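Local coordinates for malyl-CoA lyase/beta-methylmalyl-CoA lyase (Methylobacterium extorquens, PDB 5UGR), which belongs to the HpcH/HpaI aldolase/citrate lyase family, whose members are built on a TIM barrel, and carries bound magnesium, at residues A[279-284]-A[309-314]. Sequence-based numbering, arbitrary orientation. Where two conformers were deposited one is given.
Sequences RRILEA and RMAEAL
Ile281 lays its branched side chain over the methyl of Ala311, the small alanine facing the larger isoleucine where the CA atoms of the two segments come nearest. CG2 of Ile281 comes to 3.8 Å from CB of Ala311, while CD1 of Ile281 reaches the same CB at 4.1 Å, so the methyl is met by both branches. With chi1 at -74°, CG2 stands anti to the backbone N and CG1 beside it, which spreads the two branches across the alanine. Leu282 adds one methyl from the flank: its CD2 lies 4.2 Å from CB of Ala311 and 3.9 Å from CG of Glu312. That glutamate contributes only its aliphatic stem here; its chain, extended beyond CG, carries the carboxylate away from that methyl. The segment axes approach to 9.1 Å at 123°, nearer antiparallel than parallel, and the contact is wholly apolar. Arg279 forms a salt bridge with Asp319, farther along helix 305-322, a second tie between the helices, and Arg280 one with Asp299, between strands 296-298 and 301-303. Helices 272-291 and 305-322 come after the eighth barrel strand, 252-255, and helix 259-268; the hairpin of those strands joins them, and its Leu298 also packs on Ile281.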
# COMPACT_ATOMS: atom_id res chain seq x y z
N ARG A 279 -10.08 -34.89 -16.64
CA ARG A 279 -9.95 -36.28 -16.17
C ARG A 279 -8.59 -36.86 -16.53
O ARG A 279 -7.98 -37.57 -15.72
CB ARG A 279 -11.07 -37.19 -16.69
CG ARG A 279 -12.44 -36.79 -16.13
CD ARG A 279 -13.41 -37.93 -15.96
NE ARG A 279 -14.76 -37.48 -15.67
CZ ARG A 279 -15.30 -37.29 -14.46
NH1 ARG A 279 -14.63 -37.49 -13.30
NH2 ARG A 279 -16.58 -36.88 -14.41
N ARG A 280 -8.09 -36.49 -17.68
CA ARG A 280 -6.79 -36.99 -18.11
C ARG A 280 -5.65 -36.36 -17.34
O ARG A 280 -4.63 -37.00 -17.12
CB ARG A 280 -6.60 -36.73 -19.60
CG ARG A 280 -7.58 -37.59 -20.42
CD ARG A 280 -7.34 -37.44 -21.90
NE ARG A 280 -6.08 -38.05 -22.31
CZ ARG A 280 -5.11 -37.42 -23.01
NH1 ARG A 280 -5.26 -36.21 -23.46
NH2 ARG A 280 -3.96 -38.03 -23.27
N ILE A 281 -5.83 -35.11 -16.93
CA ILE A 281 -4.89 -34.48 -16.03
C ILE A 281 -4.82 -35.26 -14.70
O ILE A 281 -3.73 -35.51 -14.19
CB ILE A 281 -5.20 -32.99 -15.84
CG1 ILE A 281 -4.80 -32.20 -17.09
CG2 ILE A 281 -4.47 -32.43 -14.64
CD1 ILE A 281 -5.35 -30.76 -17.15
N LEU A 282 -5.98 -35.61 -14.14
CA LEU A 282 -6.02 -36.34 -12.86
C LEU A 282 -5.36 -37.73 -13.04
O LEU A 282 -4.64 -38.17 -12.15
CB LEU A 282 -7.46 -36.45 -12.30
CG LEU A 282 -8.21 -35.14 -12.01
CD1 LEU A 282 -9.37 -35.42 -11.07
CD2 LEU A 282 -7.33 -34.02 -11.51
N GLU A 283 -5.60 -38.38 -14.18
CA GLU A 283 -4.94 -39.68 -14.37
C GLU A 283 -3.43 -39.47 -14.60
O GLU A 283 -2.65 -40.24 -14.08
CB GLU A 283 -5.63 -40.53 -15.43
CG GLU A 283 -6.98 -41.13 -15.00
CD GLU A 283 -6.84 -42.24 -14.01
OE1 GLU A 283 -6.33 -43.30 -14.38
OE2 GLU A 283 -7.23 -42.07 -12.85
N ALA A 284 -3.02 -38.38 -15.23
CA ALA A 284 -1.59 -38.08 -15.37
C ALA A 284 -0.92 -37.82 -14.03
O ALA A 284 0.26 -38.16 -13.81
CB ALA A 284 -1.39 -36.87 -16.28
N ARG A 309 -4.97 -27.75 -10.02
CA ARG A 309 -6.05 -27.25 -9.19
C ARG A 309 -7.29 -26.86 -9.96
O ARG A 309 -8.41 -27.13 -9.50
CB ARG A 309 -5.56 -26.15 -8.23
CG ARG A 309 -4.55 -26.64 -7.22
CD ARG A 309 -3.93 -25.58 -6.33
NE ARG A 309 -3.22 -26.18 -5.20
CZ ARG A 309 -2.94 -25.55 -4.07
NH1 ARG A 309 -3.23 -24.24 -3.92
NH2 ARG A 309 -2.31 -26.23 -3.13
N MET A 310 -7.11 -26.28 -11.15
CA MET A 310 -8.24 -26.02 -12.03
C MET A 310 -8.94 -27.27 -12.48
O MET A 310 -10.16 -27.31 -12.57
CB MET A 310 -7.84 -25.18 -13.24
CG MET A 310 -7.38 -23.81 -12.88
SD MET A 310 -7.23 -22.67 -14.29
CE MET A 310 -8.98 -22.27 -14.60
N ALA A 311 -8.16 -28.31 -12.78
CA ALA A 311 -8.73 -29.57 -13.22
C ALA A 311 -9.54 -30.24 -12.11
O ALA A 311 -10.65 -30.71 -12.35
CB ALA A 311 -7.63 -30.50 -13.70
N GLU A 312 -9.00 -30.20 -10.90
CA GLU A 312 -9.72 -30.77 -9.76
C GLU A 312 -11.07 -30.06 -9.55
O GLU A 312 -12.08 -30.71 -9.31
CB GLU A 312 -8.86 -30.70 -8.49
CG GLU A 312 -7.67 -31.62 -8.49
CD GLU A 312 -6.73 -31.44 -7.32
OE1 GLU A 312 -6.63 -30.30 -6.80
OE2 GLU A 312 -6.04 -32.45 -6.98
N ALA A 313 -11.06 -28.72 -9.68
CA ALA A 313 -12.30 -27.94 -9.50
C ALA A 313 -13.34 -28.28 -10.59
O ALA A 313 -14.56 -28.50 -10.28
CB ALA A 313 -11.99 -26.43 -9.47
N LEU A 314 -12.87 -28.38 -11.84
CA LEU A 314 -13.79 -28.69 -12.93
C LEU A 314 -14.42 -30.07 -12.76
O LEU A 314 -15.62 -30.25 -13.03
CB LEU A 314 -13.13 -28.59 -14.29
CG LEU A 314 -14.04 -28.85 -15.49
CD1 LEU A 314 -15.19 -27.86 -15.51
CD2 LEU A 314 -13.20 -28.78 -16.75